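Local coordinates for protein octaprenyl-diphosphate synthase (Bacteroides thetaiotaomicron, PDB 3RMG) that probably acts as a magnesium-dependent prenyltransferase of the FPP/GGPP synthase family, elongating isoprenoid diphosphates, at residues Leu177-Ala182 with Phe198-Gly203; Leu238-Leu243 with Glu285-Thr290. All coordinates share one frame; numbering follows the deposited sequence.

Interactions 1 and 2 join different parts of one all-helical terpene-synthase fold; their centres lie 23 Å apart, their nearest atoms about 12 Å, and they follow one another along the chain. Two helices tie them together. Helix 193-217 supplies 198-203 to interaction 1, and nearer its C-terminal end Ile212 and Ile216 pack on 285-290 of interaction 2. Helix 283-302 supplies 285-290, and further along its Leu301 touches 198-203. Asp215, which Thr239 touches, belongs to an aspartate-rich DDxxD sequence at the C-terminal end of helix 193-217; in relatives such motifs bind the magnesium ions and diphosphate, so 238-243 probably lies next to that site.

Interaction 1: Leu177-Ala182 with Phe198-Gly203; sequences LFAACA and FARLLG
Ala199 and Ala182 each set a methyl on the other's carbonyl where the axes of 177-182 and 198-203 approach to 7.0 Å at 147°, close to antiparallel. The methyl CB of Ala182 presses on the backbone of the second helix, 3.1 Å from Ala199 O, the carbonyl that also accepts the helical bond from Gly203 N. In return Ala199 CB lies 3.6 Å from Ala182 O, and the two methyls are 4.2 Å apart. One residue on, Arg200 flanks the interface: with CG anti to the backbone N (chi1 -167°), its aliphatic root runs past Ala179, CG to CB 3.9 Å, while NH1 forms a salt bridge with Glu204. A turn beyond Ala199, Gly203 brings the backbones together, its CA 4.0 Å from Ala179 CA; a CB here would collide with Phe178 O and Ala182 CB. Gly203 O lies 3.3 Å from Phe178 CB. Small residues four apart, Ala199 and Gly203, thus face the first helix, consistent with the close approach of the axes. Helices 50-62, 67-90 and 132-154 pack around 177-182, Phe178 meets the ring of Phe210, and Leu301 of helix 283-302 touches Phe198, Leu201 and Leu202.

Interaction 2: Leu238-Leu243 with Glu285-Thr290; sequences LTLPAL and EYACRT
Leu240 plugs into helix 283-302 between Tyr286, Ala287 and Thr290, and this is the tight part of the contact. A chi1 of -164° swings Leu240 CG beside its own carbonyl carbon and out to the second helix: this branch point lies 3.9 Å from Tyr286 CE2, to which CD1 also leans, the two side chains crossing at about a right angle, while CD2 meets Thr290 tip to tip, 3.7 Å from OG1, and also approaches Ala287 CA. Beside it, Pro241 CG rests 4.0 Å from Ala287 CB. Leu240 and Pro241 open helix 240-249, right after Thr239 at its N-cap position, so the contact packs the first turn of one helix of the all-alpha prenyl-synthase fold on the side of another; helix 163-172 adds Tyr166 against Leu240. Thr290 OG1 donates to Tyr286 O (3.0 Å, C=O...O angle 150°), which Thr290 N reaches from the opposite face of the carbonyl plane. An alanine at Thr290 is likely to leave Tyr286 O with its backbone donor alone and open a gap beside Leu240 CD2. Glu285 and Arg289 are exposed and take no part in the contact; the Arg289 guanidinium folds back with one face over Tyr286 CA, its NH2 at the edge of the tyrosine ring.

Interaction 1: Leu177-Ala182 with Phe198-Gly203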
loop_
_atom_site.group_PDB
_atom_site.type_symbol
_atom_site.label_atom_id
_atom_site.label_comp_id
_atom_site.label_asym_id
_atom_site.label_seq_id
_atom_site.Cartn_x
_atom_site.Cartn_y
_atom_site.Cartn_z
ATOM N N LEU A 177 12.085 -8.511 -7.701
ATOM C CA LEU A 177 11.917 -8.936 -6.313
ATOM C C LEU A 177 13.103 -9.784 -5.837
ATOM O O LEU A 177 13.664 -9.531 -4.767
ATOM C CB LEU A 177 10.612 -9.718 -6.137
ATOM C CG LEU A 177 10.278 -10.187 -4.714
ATOM C CD1 LEU A 177 10.279 -9.023 -3.726
ATOM C CD2 LEU A 177 8.928 -10.908 -4.690
ATOM N N PHE A 178 13.478 -10.801 -6.614
ATOM C CA PHE A 178 14.645 -11.600 -6.259
ATOM C C PHE A 178 15.923 -10.737 -6.148
ATOM O O PHE A 178 16.710 -10.918 -5.230
ATOM C CB PHE A 178 14.852 -12.756 -7.235
ATOM C CG PHE A 178 13.992 -13.958 -6.951
ATOM C CD1 PHE A 178 12.679 -14.016 -7.406
ATOM C CD2 PHE A 178 14.502 -15.039 -6.240
ATOM C CE1 PHE A 178 11.888 -15.132 -7.153
ATOM C CE2 PHE A 178 13.726 -16.154 -5.983
ATOM C CZ PHE A 178 12.413 -16.201 -6.442
ATOM N N ALA A 179 16.129 -9.813 -7.077
ATOM C CA ALA A 179 17.287 -8.906 -7.009
ATOM C C ALA A 179 17.212 -8.065 -5.740
ATOM O O ALA A 179 18.214 -7.867 -5.049
ATOM C CB ALA A 179 17.334 -7.997 -8.236
ATOM N N ALA A 180 16.016 -7.586 -5.421
ATOM C CA ALA A 180 15.825 -6.783 -4.226
ATOM C C ALA A 180 16.169 -7.607 -2.994
ATOM O O ALA A 180 16.851 -7.134 -2.080
ATOM C CB ALA A 180 14.393 -6.255 -4.151
ATOM N N CYS A 181 15.719 -8.857 -2.968
ATOM C CA CYS A 181 16.037 -9.708 -1.829
ATOM C C CYS A 181 17.544 -9.807 -1.597
ATOM O O CYS A 181 18.032 -9.595 -0.480
ATOM C CB CYS A 181 15.427 -11.098 -2.024
ATOM S SG CYS A 181 13.616 -11.087 -1.798
ATOM N N ALA A 182 18.281 -10.142 -2.651
ATOM C CA ALA A 182 19.720 -10.317 -2.540
ATOM C C ALA A 182 20.403 -8.982 -2.184
ATOM O O ALA A 182 21.220 -8.929 -1.282
ATOM C CB ALA A 182 20.271 -10.886 -3.839
ATOM N N PHE A 198 27.031 -6.760 -6.714
ATOM C CA PHE A 198 27.227 -8.166 -7.040
ATOM C C PHE A 198 26.017 -9.011 -6.613
ATOM O O PHE A 198 25.572 -9.894 -7.350
ATOM C CB PHE A 198 28.515 -8.657 -6.393
ATOM C CG PHE A 198 28.622 -10.150 -6.270
ATOM C CD1 PHE A 198 27.842 -10.843 -5.346
ATOM C CD2 PHE A 198 29.565 -10.856 -7.015
ATOM C CE1 PHE A 198 27.965 -12.230 -5.197
ATOM C CE2 PHE A 198 29.692 -12.233 -6.870
ATOM C CZ PHE A 198 28.885 -12.922 -5.955
ATOM N N ALA A 199 25.475 -8.723 -5.434
ATOM C CA ALA A 199 24.356 -9.499 -4.893
ATOM C C ALA A 199 23.101 -9.247 -5.718
ATOM O O ALA A 199 22.348 -10.191 -6.025
ATOM C CB ALA A 199 24.107 -9.124 -3.424
ATOM N N ARG A 200 22.877 -7.981 -6.078
ATOM C CA ARG A 200 21.724 -7.611 -6.913
ATOM C C ARG A 200 21.692 -8.363 -8.246
ATOM O O ARG A 200 20.680 -8.965 -8.608
ATOM C CB ARG A 200 21.674 -6.092 -7.164
ATOM C CG ARG A 200 20.319 -5.587 -7.766
ATOM C CD ARG A 200 20.525 -4.409 -8.739
ATOM N NE ARG A 200 21.257 -4.856 -9.931
ATOM C CZ ARG A 200 20.683 -5.387 -11.013
ATOM N NH1 ARG A 200 19.358 -5.512 -11.075
ATOM N NH2 ARG A 200 21.431 -5.792 -12.035
ATOM N N LEU A 201 22.793 -8.333 -8.982
ATOM C CA LEU A 201 22.887 -9.099 -10.231
ATOM C C LEU A 201 22.646 -10.603 -10.027
ATOM O O LEU A 201 21.874 -11.234 -10.755
ATOM C CB LEU A 201 24.254 -8.884 -10.851
ATOM C CG LEU A 201 24.452 -9.395 -12.267
ATOM C CD1 LEU A 201 23.335 -8.868 -13.162
ATOM C CD2 LEU A 201 25.837 -8.981 -12.782
ATOM N N LEU A 202 23.331 -11.184 -9.052
ATOM C CA LEU A 202 23.050 -12.553 -8.639
ATOM C C LEU A 202 21.547 -12.808 -8.482
ATOM O O LEU A 202 20.999 -13.722 -9.083
ATOM C CB LEU A 202 23.732 -12.853 -7.307
ATOM C CG LEU A 202 23.549 -14.297 -6.860
ATOM C CD1 LEU A 202 24.093 -15.249 -7.946
ATOM C CD2 LEU A 202 24.247 -14.522 -5.529
ATOM N N GLY A 203 20.878 -11.997 -7.669
ATOM C CA GLY A 203 19.473 -12.243 -7.394
ATOM C C GLY A 203 18.663 -12.075 -8.659
ATOM O O GLY A 203 17.660 -12.769 -8.886
#

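Interaction 2: Leu238-Leu243 with Glu285-Thr290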
loop_
_atom_site.group_PDB
_atom_site.type_symbol
_atom_site.label_atom_id
_atom_site.label_comp_id
_atom_site.label_asym_id
_atom_site.label_seq_id
_atom_site.Cartn_x
_atom_site.Cartn_y
_atom_site.Cartn_z
ATOM N N LEU A 238 2.082 -14.275 -23.838
ATOM C CA LEU A 238 2.901 -15.180 -24.630
ATOM C C LEU A 238 4.315 -15.247 -24.044
ATOM O O LEU A 238 5.084 -14.284 -24.148
ATOM C CB LEU A 238 2.977 -14.704 -26.084
ATOM C CG LEU A 238 1.708 -14.735 -26.934
ATOM C CD1 LEU A 238 2.032 -14.298 -28.351
ATOM C CD2 LEU A 238 1.096 -16.125 -26.928
ATOM N N THR A 239 4.656 -16.385 -23.443
ATOM C CA THR A 239 5.921 -16.525 -22.739
ATOM C C THR A 239 7.001 -17.123 -23.632
ATOM O O THR A 239 6.740 -17.520 -24.762
ATOM C CB THR A 239 5.772 -17.369 -21.453
ATOM O OG1 THR A 239 5.452 -18.722 -21.794
ATOM C CG2 THR A 239 4.683 -16.794 -20.538
ATOM N N LEU A 240 8.219 -17.194 -23.110
ATOM C CA LEU A 240 9.383 -17.480 -23.935
ATOM C C LEU A 240 9.178 -18.601 -24.950
ATOM O O LEU A 240 9.522 -18.448 -26.119
ATOM C CB LEU A 240 10.617 -17.779 -23.072
ATOM C CG LEU A 240 11.926 -17.703 -23.859
ATOM C CD1 LEU A 240 12.062 -16.322 -24.490
ATOM C CD2 LEU A 240 13.140 -18.038 -22.995
ATOM N N PRO A 241 8.648 -19.746 -24.502
ATOM C CA PRO A 241 8.551 -20.894 -25.414
ATOM C C PRO A 241 7.726 -20.559 -26.670
ATOM O O PRO A 241 8.187 -20.765 -27.795
ATOM C CB PRO A 241 7.847 -21.962 -24.563
ATOM C CG PRO A 241 8.042 -21.519 -23.131
ATOM C CD PRO A 241 8.060 -20.020 -23.181
ATOM N N ALA A 242 6.520 -20.039 -26.466
ATOM C CA ALA A 242 5.675 -19.617 -27.570
ATOM C C ALA A 242 6.438 -18.636 -28.450
ATOM O O ALA A 242 6.651 -18.886 -29.639
ATOM C CB ALA A 242 4.378 -18.985 -27.046
ATOM N N LEU A 243 6.851 -17.520 -27.861
ATOM C CA LEU A 243 7.592 -16.503 -28.589
ATOM C C LEU A 243 8.642 -17.146 -29.466
ATOM O O LEU A 243 8.833 -16.753 -30.609
ATOM C CB LEU A 243 8.249 -15.519 -27.628
ATOM C CG LEU A 243 7.290 -14.688 -26.774
ATOM C CD1 LEU A 243 8.063 -13.849 -25.766
ATOM C CD2 LEU A 243 6.386 -13.808 -27.651
ATOM N N GLU A 285 12.506 -26.742 -25.242
ATOM C CA GLU A 285 13.944 -26.982 -25.290
ATOM C C GLU A 285 14.707 -25.665 -25.294
ATOM O O GLU A 285 15.800 -25.566 -24.739
ATOM C CB GLU A 285 14.321 -27.808 -26.526
ATOM C CG GLU A 285 13.676 -29.194 -26.584
ATOM C CD GLU A 285 12.167 -29.137 -26.806
ATOM O OE1 GLU A 285 11.707 -28.313 -27.627
ATOM O OE2 GLU A 285 11.440 -29.923 -26.160
ATOM N N TYR A 286 14.123 -24.651 -25.915
ATOM C CA TYR A 286 14.781 -23.360 -26.026
ATOM C C TYR A 286 14.681 -22.528 -24.748
ATOM O O TYR A 286 15.609 -21.796 -24.398
ATOM C CB TYR A 286 14.196 -22.573 -27.183
ATOM C CG TYR A 286 14.666 -21.139 -27.229
ATOM C CD1 TYR A 286 15.948 -20.815 -27.684
ATOM C CD2 TYR A 286 13.832 -20.104 -26.816
ATOM C CE1 TYR A 286 16.379 -19.487 -27.730
ATOM C CE2 TYR A 286 14.251 -18.780 -26.860
ATOM C CZ TYR A 286 15.520 -18.481 -27.317
ATOM O OH TYR A 286 15.916 -17.162 -27.366
ATOM N N ALA A 287 13.543 -22.629 -24.069
ATOM C CA ALA A 287 13.341 -21.931 -22.819
ATOM C C ALA A 287 14.301 -22.529 -21.790
ATOM O O ALA A 287 14.970 -21.796 -21.057
ATOM C CB ALA A 287 11.901 -22.063 -22.369
ATOM N N CYS A 288 14.377 -23.861 -21.769
ATOM C CA CYS A 288 15.364 -24.593 -20.974
ATOM C C CYS A 288 16.825 -24.233 -21.301
ATOM O O CYS A 288 17.665 -24.168 -20.402
ATOM C CB CYS A 288 15.152 -26.106 -21.102
ATOM S SG CYS A 288 13.861 -26.759 -20.021
ATOM N N ARG A 289 17.136 -24.009 -22.576
ATOM C CA ARG A 289 18.490 -23.592 -22.939
ATOM C C ARG A 289 18.806 -22.184 -22.411
ATOM O O ARG A 289 19.922 -21.896 -22.013
ATOM C CB ARG A 289 18.713 -23.673 -24.450
ATOM C CG ARG A 289 19.508 -24.895 -24.886
ATOM C CD ARG A 289 19.020 -25.459 -26.206
ATOM N NE ARG A 289 18.816 -24.428 -27.225
ATOM C CZ ARG A 289 17.898 -24.514 -28.185
ATOM N NH1 ARG A 289 17.099 -25.572 -28.240
ATOM N NH2 ARG A 289 17.766 -23.539 -29.080
ATOM N N THR A 290 17.807 -21.317 -22.410
ATOM C CA THR A 290 17.968 -19.964 -21.916
ATOM C C THR A 290 18.206 -19.955 -20.394
ATOM O O THR A 290 19.124 -19.283 -19.894
ATOM C CB THR A 290 16.743 -19.129 -22.293
ATOM O OG1 THR A 290 16.666 -19.056 -23.722
ATOM C CG2 THR A 290 16.828 -17.721 -21.721
#